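Local structure of putative alpha KG dependent 2,4-D dioxygenase (Burkholderia xenovorans, 5J92) at residues M113-L116 / T117-W121; D159-D163 / H164-V168; D177-A180 / S181-A184. The protein probably acts as a 2-oxoglutarate-dependent dioxygenase of the TfdA/TauD family and binds an iron(II) ion. All blocks are in the same frame, centred on the assembly; numbering follows the deposited sequence.

Interaction 1 (M113-L116 / T117-W121)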
loop_
_atom_site.group_PDB
_atom_site.type_symbol
_atom_site.label_atom_id
_atom_site.label_comp_id
_atom_site.label_asym_id
_atom_site.label_seq_id
_atom_site.Cartn_x
_atom_site.Cartn_y
_atom_site.Cartn_z
ATOM N N MET A 113 9.827 11.970 -13.533
ATOM C CA MET A 113 9.864 11.735 -12.095
ATOM C C MET A 113 8.577 12.195 -11.429
ATOM O O MET A 113 7.995 11.467 -10.614
ATOM C CB MET A 113 11.059 12.434 -11.465
ATOM C CG MET A 113 11.113 12.196 -9.975
ATOM S SD MET A 113 12.533 12.984 -9.225
ATOM C CE MET A 113 12.085 14.705 -9.463
ATOM N N ASN A 114 8.121 13.404 -11.757
ATOM C CA ASN A 114 6.901 13.907 -11.139
ATOM C C ASN A 114 5.709 13.041 -11.496
ATOM O O ASN A 114 4.838 12.798 -10.655
ATOM C CB ASN A 114 6.655 15.352 -11.554
ATOM C CG ASN A 114 7.718 16.275 -11.036
ATOM O OD1 ASN A 114 8.428 15.941 -10.082
ATOM N ND2 ASN A 114 7.857 17.435 -11.669
ATOM N N ASN A 115 5.666 12.540 -12.731
ATOM C CA ASN A 115 4.536 11.717 -13.139
ATOM C C ASN A 115 4.437 10.448 -12.294
ATOM O O ASN A 115 3.349 10.094 -11.820
ATOM C CB ASN A 115 4.647 11.390 -14.631
ATOM C CG ASN A 115 3.496 10.538 -15.132
ATOM O OD1 ASN A 115 2.347 10.978 -15.156
ATOM N ND2 ASN A 115 3.802 9.310 -15.543
ATOM N N LEU A 116 5.568 9.776 -12.064
ATOM C CA LEU A 116 5.577 8.521 -11.319
ATOM C C LEU A 116 5.420 8.739 -9.816
ATOM O O LEU A 116 4.722 7.969 -9.151
ATOM C CB LEU A 116 6.860 7.748 -11.615
ATOM C CG LEU A 116 6.979 7.222 -13.045
ATOM C CD1 LEU A 116 8.283 6.470 -13.252
ATOM C CD2 LEU A 116 5.775 6.340 -13.383
ATOM N N THR A 117 6.086 9.746 -9.246
ATOM C CA THR A 117 5.941 9.954 -7.808
ATOM C C THR A 117 4.542 10.433 -7.451
ATOM O O THR A 117 4.066 10.163 -6.341
ATOM C CB THR A 117 6.983 10.945 -7.296
ATOM O OG1 THR A 117 6.765 12.224 -7.904
ATOM C CG2 THR A 117 8.376 10.443 -7.648
ATOM N N SER A 118 3.854 11.116 -8.374
ATOM C CA SER A 118 2.492 11.555 -8.097
ATOM C C SER A 118 1.488 10.409 -8.107
ATOM O O SER A 118 0.337 10.617 -7.697
ATOM C CB SER A 118 2.065 12.629 -9.100
ATOM O OG SER A 118 2.607 13.884 -8.741
ATOM N N ARG A 119 1.893 9.209 -8.540
ATOM C CA ARG A 119 1.014 8.048 -8.448
ATOM C C ARG A 119 0.979 7.458 -7.045
ATOM O O ARG A 119 0.191 6.542 -6.789
ATOM C CB ARG A 119 1.435 6.978 -9.460
ATOM C CG ARG A 119 1.280 7.418 -10.897
ATOM C CD ARG A 119 1.795 6.367 -11.858
ATOM N NE ARG A 119 1.538 6.762 -13.239
ATOM C CZ ARG A 119 1.820 6.015 -14.292
ATOM N NH1 ARG A 119 2.376 4.818 -14.132
ATOM N NH2 ARG A 119 1.547 6.468 -15.509
ATOM N N ARG A 120 1.814 7.971 -6.146
ATOM C CA ARG A 120 1.815 7.587 -4.744
ATOM C C ARG A 120 1.083 8.646 -3.924
ATOM O O ARG A 120 1.214 9.850 -4.183
ATOM C CB ARG A 120 3.260 7.398 -4.253
ATOM C CG ARG A 120 3.946 6.170 -4.900
ATOM C CD ARG A 120 5.427 6.357 -5.174
ATOM N NE ARG A 120 6.051 5.141 -5.711
ATOM C CZ ARG A 120 6.180 4.856 -7.009
ATOM N NH1 ARG A 120 5.723 5.693 -7.929
ATOM N NH2 ARG A 120 6.775 3.735 -7.398
ATOM N N TRP A 121 0.300 8.195 -2.941
ATOM C CA TRP A 121 -0.471 9.114 -2.101
ATOM C C TRP A 121 0.439 10.119 -1.404
ATOM O O TRP A 121 1.405 9.739 -0.732
ATOM C CB TRP A 121 -1.249 8.348 -1.032
ATOM C CG TRP A 121 -2.396 7.519 -1.512
ATOM C CD1 TRP A 121 -2.427 6.158 -1.631
ATOM C CD2 TRP A 121 -3.698 7.991 -1.896
ATOM N NE1 TRP A 121 -3.677 5.756 -2.076
ATOM C CE2 TRP A 121 -4.464 6.867 -2.246
ATOM C CE3 TRP A 121 -4.286 9.264 -1.976
ATOM C CZ2 TRP A 121 -5.792 6.969 -2.672
ATOM C CZ3 TRP A 121 -5.617 9.364 -2.399
ATOM C CH2 TRP A 121 -6.344 8.221 -2.737
HETATM O O HOH W 1 0.494 9.027 -14.418
#
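Leu116 CD2 lies over one face of the Arg119 guanidinium, offset toward its rim, with 3.8 Å between Leu116 CD2 and Arg119 NH1. At the edge of the same group, in its plane, sits water 1, which accepts from Arg119 NE and donates to Asn115 OD1, each at 2.8 Å. The Asn115 amide plane is turned 71° from the guanidinium and brings Asn115 ND2 near Arg119 NH2, two donors that cannot bond each other; the water joins the side chains instead. Arg119 reaches this place as a chain extended from CG to NE. The Arg120 guanidinium, by contrast, turns its edge to Leu116 O; the bond from Arg120 NH1 is 2.8 Å long but weak, bent to 119°, and belongs to one of two conformers of that side chain.

These contacts surround the end of helix 110-117, where a type I turn from Thr117 to Arg120 takes over. Thr117 N donates to Met113 O almost straight (171°), and Ser118 N to Asn114 O at 3.0 Å continues the i to i+4 pattern by one residue. Leu116 O receives Arg119 N at 3.1 Å. Met113 CG rests against Thr117 CG2.

The partial negative charge of the helix end may favour the nearby Arg120 guanidinium, whereas that of Arg119 is met by Asp236 of the second subunit, in a salt bridge through Arg119 NH1. The dimer interface thus reaches the turn that carries Ser118, whose side chain is about 4 Å from the iron(II) ion at the nearest atoms, and that leads to the iron ligand His122.

Interaction 2 (D159-D163 / H164-V168)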
loop_
_atom_site.group_PDB
_atom_site.type_symbol
_atom_site.label_atom_id
_atom_site.label_comp_id
_atom_site.label_asym_id
_atom_site.label_seq_id
_atom_site.Cartn_x
_atom_site.Cartn_y
_atom_site.Cartn_z
ATOM N N ASP A 159 -10.968 10.460 12.300
ATOM C CA ASP A 159 -12.191 10.249 13.073
ATOM C C ASP A 159 -12.471 8.772 13.288
ATOM O O ASP A 159 -13.006 8.379 14.334
ATOM C CB ASP A 159 -13.388 10.898 12.380
ATOM C CG ASP A 159 -13.322 12.406 12.377
ATOM O OD1 ASP A 159 -12.514 12.974 13.156
ATOM O OD2 ASP A 159 -14.086 13.028 11.598
ATOM N N LYS A 160 -12.140 7.940 12.308
ATOM C CA LYS A 160 -12.531 6.542 12.348
ATOM C C LYS A 160 -11.426 5.631 12.886
ATOM O O LYS A 160 -11.608 4.416 12.904
ATOM C CB LYS A 160 -12.960 6.088 10.945
ATOM C CG LYS A 160 -14.280 6.684 10.463
ATOM C CD LYS A 160 -15.445 6.471 11.414
ATOM C CE LYS A 160 -16.776 6.941 10.798
ATOM N NZ LYS A 160 -16.881 8.409 10.517
ATOM N N LEU A 161 -10.298 6.181 13.339
ATOM C CA LEU A 161 -9.200 5.338 13.808
ATOM C C LEU A 161 -9.652 4.437 14.958
ATOM O O LEU A 161 -10.447 4.862 15.811
ATOM C CB LEU A 161 -8.012 6.185 14.276
ATOM C CG LEU A 161 -7.041 6.765 13.256
ATOM C CD1 LEU A 161 -6.028 7.679 13.983
ATOM C CD2 LEU A 161 -6.295 5.639 12.523
ATOM N N PRO A 162 -9.200 3.181 14.989
ATOM C CA PRO A 162 -9.383 2.354 16.185
ATOM C C PRO A 162 -8.798 3.064 17.391
ATOM O O PRO A 162 -7.819 3.807 17.281
ATOM C CB PRO A 162 -8.591 1.079 15.876
ATOM C CG PRO A 162 -8.250 1.118 14.451
ATOM C CD PRO A 162 -8.665 2.426 13.848
ATOM N N ASP A 163 -9.381 2.787 18.557
ATOM C CA ASP A 163 -9.033 3.541 19.757
ATOM C C ASP A 163 -7.538 3.483 20.061
ATOM O O ASP A 163 -6.942 4.489 20.466
ATOM C CB ASP A 163 -9.831 3.025 20.948
ATOM C CG ASP A 163 -9.483 3.757 22.224
ATOM O OD1 ASP A 163 -10.032 4.863 22.429
ATOM O OD2 ASP A 163 -8.643 3.245 23.005
ATOM N N HIS A 164 -6.916 2.316 19.888
ATOM C CA HIS A 164 -5.505 2.194 20.238
ATOM C C HIS A 164 -4.619 2.994 19.284
ATOM O O HIS A 164 -3.573 3.508 19.691
ATOM C CB HIS A 164 -5.091 0.719 20.290
ATOM C CG HIS A 164 -4.944 0.074 18.948
ATOM N ND1 HIS A 164 -6.022 -0.369 18.211
ATOM C CD2 HIS A 164 -3.843 -0.205 18.210
ATOM C CE1 HIS A 164 -5.590 -0.894 17.077
ATOM N NE2 HIS A 164 -4.272 -0.814 17.056
ATOM N N LEU A 165 -4.989 3.086 18.005
ATOM C CA LEU A 165 -4.234 3.952 17.100
ATOM C C LEU A 165 -4.495 5.425 17.388
ATOM O O LEU A 165 -3.585 6.246 17.258
ATOM C CB LEU A 165 -4.556 3.641 15.639
ATOM C CG LEU A 165 -3.968 2.323 15.125
ATOM C CD1 LEU A 165 -4.272 2.145 13.650
ATOM C CD2 LEU A 165 -2.470 2.249 15.387
ATOM N N ARG A 166 -5.725 5.778 17.773
ATOM C CA ARG A 166 -5.998 7.151 18.181
ATOM C C ARG A 166 -5.096 7.575 19.328
ATOM O O ARG A 166 -4.589 8.704 19.349
ATOM C CB ARG A 166 -7.457 7.300 18.608
ATOM C CG ARG A 166 -7.806 8.727 19.000
ATOM C CD ARG A 166 -8.050 9.541 17.757
ATOM N NE ARG A 166 -9.028 8.847 16.931
ATOM C CZ ARG A 166 -10.340 9.036 17.010
ATOM N NH1 ARG A 166 -10.829 9.921 17.869
ATOM N NH2 ARG A 166 -11.160 8.339 16.230
ATOM N N LYS A 167 -4.911 6.694 20.311
ATOM C CA LYS A 167 -4.090 7.051 21.459
ATOM C C LYS A 167 -2.627 7.196 21.065
ATOM O O LYS A 167 -1.903 8.031 21.630
ATOM C CB LYS A 167 -4.255 6.008 22.569
ATOM C CG LYS A 167 -5.616 6.036 23.270
ATOM C CD LYS A 167 -5.761 4.833 24.201
ATOM C CE LYS A 167 -6.869 5.027 25.225
ATOM N NZ LYS A 167 -8.193 5.324 24.611
ATOM N N VAL A 168 -2.163 6.356 20.137
ATOM C CA VAL A 168 -0.751 6.349 19.771
ATOM C C VAL A 168 -0.382 7.610 18.986
ATOM O O VAL A 168 0.688 8.188 19.197
ATOM C CB VAL A 168 -0.409 5.058 19.002
ATOM C CG1 VAL A 168 0.983 5.146 18.390
ATOM C CG2 VAL A 168 -0.455 3.880 19.953
#
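Pro162 and Arg166 are joined by the first turn of helix 163-169: Pro162 occupies the N-cap position and its carbonyl oxygen accepts from Arg166 N at 2.9 Å, almost straight at 165°. Asp163 O takes Lys167 N in the next bond, 3.0 Å long. Ahead of the helix the chain arrives from helix 154-159 through a short connection, and the backbones of Leu161 and Pro162 lie in the polyproline II region before the helix begins.

On the outer side of the turn, Asp163 and Lys167 form a salt bridge between residues four apart. A chi1 of 179° sets the aspartate CG beside its carbonyl carbon, where the carboxylate meets Lys167 one turn on, while the lysine bends at its last torsion to bring NZ in. Lys167 NZ stands 2.7 Å from Asp163 OD2, on the syn lone pair of that oxygen, and a weaker bond to Asp163 OD1 completes the grip.

Arg166 folds back at chi2 and chi3 over the connection. Its NH2 comes within 2.6 Å of Asp159 O, near the guanidinium plane, and its NE lies beside Leu161 CB; the ring of Tyr158 adds a cation-pi partner. The apolar side is formed by Leu161 CD2, 4.1 Å from Leu165 CB, and by Pro162 CG alongside Leu165 CD1, the proline and leucine pointing the same way. Pro162 CB also meets the His164 ring obliquely, and Leu165 CG lies over one face of that ring, offset toward its rim.

A negative aspartate in the first turn would probably interact favourably with the helix dipole, and the lysine may partly neutralise it; Leu161 and Pro162 carry the apolar contact with Leu165 on to Phe244 of helix 231-245.

Interaction 3 (D177-A180 / S181-A184)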
loop_
_atom_site.group_PDB
_atom_site.type_symbol
_atom_site.label_atom_id
_atom_site.label_comp_id
_atom_site.label_asym_id
_atom_site.label_seq_id
_atom_site.Cartn_x
_atom_site.Cartn_y
_atom_site.Cartn_z
ATOM N N ASP A 177 10.685 14.031 4.017
ATOM C CA ASP A 177 11.995 13.916 3.363
ATOM C C ASP A 177 11.786 13.599 1.879
ATOM O O ASP A 177 11.593 12.434 1.521
ATOM C CB ASP A 177 12.797 12.825 4.067
ATOM C CG ASP A 177 14.219 12.687 3.562
ATOM O OD1 ASP A 177 14.590 13.278 2.524
ATOM O OD2 ASP A 177 14.970 11.943 4.231
ATOM N N ILE A 178 11.890 14.618 1.019
ATOM C CA ILE A 178 11.578 14.407 -0.394
ATOM C C ILE A 178 12.586 13.462 -1.044
ATOM O O ILE A 178 12.220 12.630 -1.881
ATOM C CB ILE A 178 11.491 15.758 -1.138
ATOM C CG1 ILE A 178 11.016 15.564 -2.582
ATOM C CG2 ILE A 178 12.819 16.519 -1.095
ATOM C CD1 ILE A 178 9.645 14.948 -2.712
ATOM N N MET A 179 13.860 13.555 -0.655
ATOM C CA MET A 179 14.874 12.708 -1.272
ATOM C C MET A 179 14.665 11.251 -0.889
ATOM O O MET A 179 14.866 10.350 -1.709
ATOM C CB MET A 179 16.276 13.188 -0.877
ATOM C CG MET A 179 16.634 14.562 -1.420
ATOM S SD MET A 179 16.399 14.661 -3.209
ATOM C CE MET A 179 16.396 16.442 -3.478
ATOM N N ALA A 180 14.226 11.000 0.343
ATOM C CA ALA A 180 13.898 9.634 0.734
ATOM C C ALA A 180 12.699 9.101 -0.050
ATOM O O ALA A 180 12.707 7.943 -0.490
ATOM C CB ALA A 180 13.636 9.567 2.237
ATOM N N SER A 181 11.660 9.925 -0.248
ATOM C CA SER A 181 10.492 9.438 -0.984
ATOM C C SER A 181 10.817 9.226 -2.457
ATOM O O SER A 181 10.321 8.275 -3.077
ATOM C CB SER A 181 9.307 10.398 -0.832
ATOM O OG SER A 181 9.540 11.632 -1.512
ATOM N N ARG A 182 11.645 10.096 -3.035
ATOM C CA ARG A 182 12.088 9.876 -4.405
ATOM C C ARG A 182 12.898 8.597 -4.516
ATOM O O ARG A 182 12.721 7.824 -5.468
ATOM C CB ARG A 182 12.906 11.072 -4.893
ATOM C CG ARG A 182 12.087 12.306 -5.219
ATOM C CD ARG A 182 13.006 13.410 -5.665
ATOM N NE ARG A 182 12.317 14.681 -5.857
ATOM C CZ ARG A 182 12.955 15.813 -6.141
ATOM N NH1 ARG A 182 14.280 15.808 -6.253
ATOM N NH2 ARG A 182 12.277 16.941 -6.309
ATOM N N ALA A 183 13.795 8.354 -3.553
ATOM C CA ALA A 183 14.586 7.127 -3.582
ATOM C C ALA A 183 13.697 5.891 -3.478
ATOM O O ALA A 183 13.947 4.884 -4.151
ATOM C CB ALA A 183 15.624 7.146 -2.462
ATOM N N ALA A 184 12.637 5.958 -2.660
ATOM C CA ALA A 184 11.694 4.844 -2.574
ATOM C C ALA A 184 10.984 4.607 -3.898
ATOM O O ALA A 184 10.569 3.477 -4.185
ATOM C CB ALA A 184 10.660 5.098 -1.471
#
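Ile178 and Arg182, four residues apart, meet within the short helix 178-184, whose two halves touch here by contacts three and four residues apart. The helix follows directly after strand 173-176 of a four-stranded antiparallel sheet and is capped at its start by Asp177. The cap is the bond from Ala180 N to Asp177 OD1, 3.2 Å long, in which the donor meets the oxygen from above the carboxylate plane.

Four successive backbone bonds follow, from Ser181 N to Asp177 O through Ala184 N to Ala180 O; that of Arg182 N to Ile178 O is the shortest at 2.8 Å. Ser181 OG stands 2.9 Å from Ile178 O. It comes there because a chi1 of 69° sets the hydroxyl between the backbone N and the carbonyl carbon, and it touches Ile178 CD1 as well.

Arg182 runs out extended from CG to NE and crosses the isoleucine obliquely, with Arg182 NE 3.6 Å from Ile178 CG1. Met179 lies beside the arginine and points the same way; bent at chi2, it brings its methyl CE to 3.5 Å from Arg182 NH1. Ala183 and Ala184 add methyl groups close to the carbonyl oxygens of Met179 and Ala180.

The polar end of Arg182 is paired with Glu194 of helix 192-197, in a salt bridge that links two helices, and Met179 packs on Glu194 and Arg195 there. Ile178 and Ser181 both lean on His222. The negative cap probably offsets the partial positive charge of the helix start, while aliphatic and sulfur-bearing groups flank the guanidinium along its reach to the glutamate.

How the interactions relate
The three contacts come in series along one TauD/TfdA-type chain, and each joins neighbouring stretches at the end or start of a helix: interaction 1 closes helix 110-117, interaction 2 opens helix 163-169, and interaction 3 opens and fills helix 178-184. Interactions 1 and 3 lie close, their centres about 11 Å apart, and they touch where Met113 CE packs 3.6 Å from Arg182 CZ. Interaction 2 stands apart, its centre about 29 Å from that of interaction 1 and about 28 Å from that of interaction 3. Interaction 1 thus lies next to the iron and interaction 3 farther off, the Ile178 side chain about 10 Å from the metal, whereas interaction 2 is remote from the iron site.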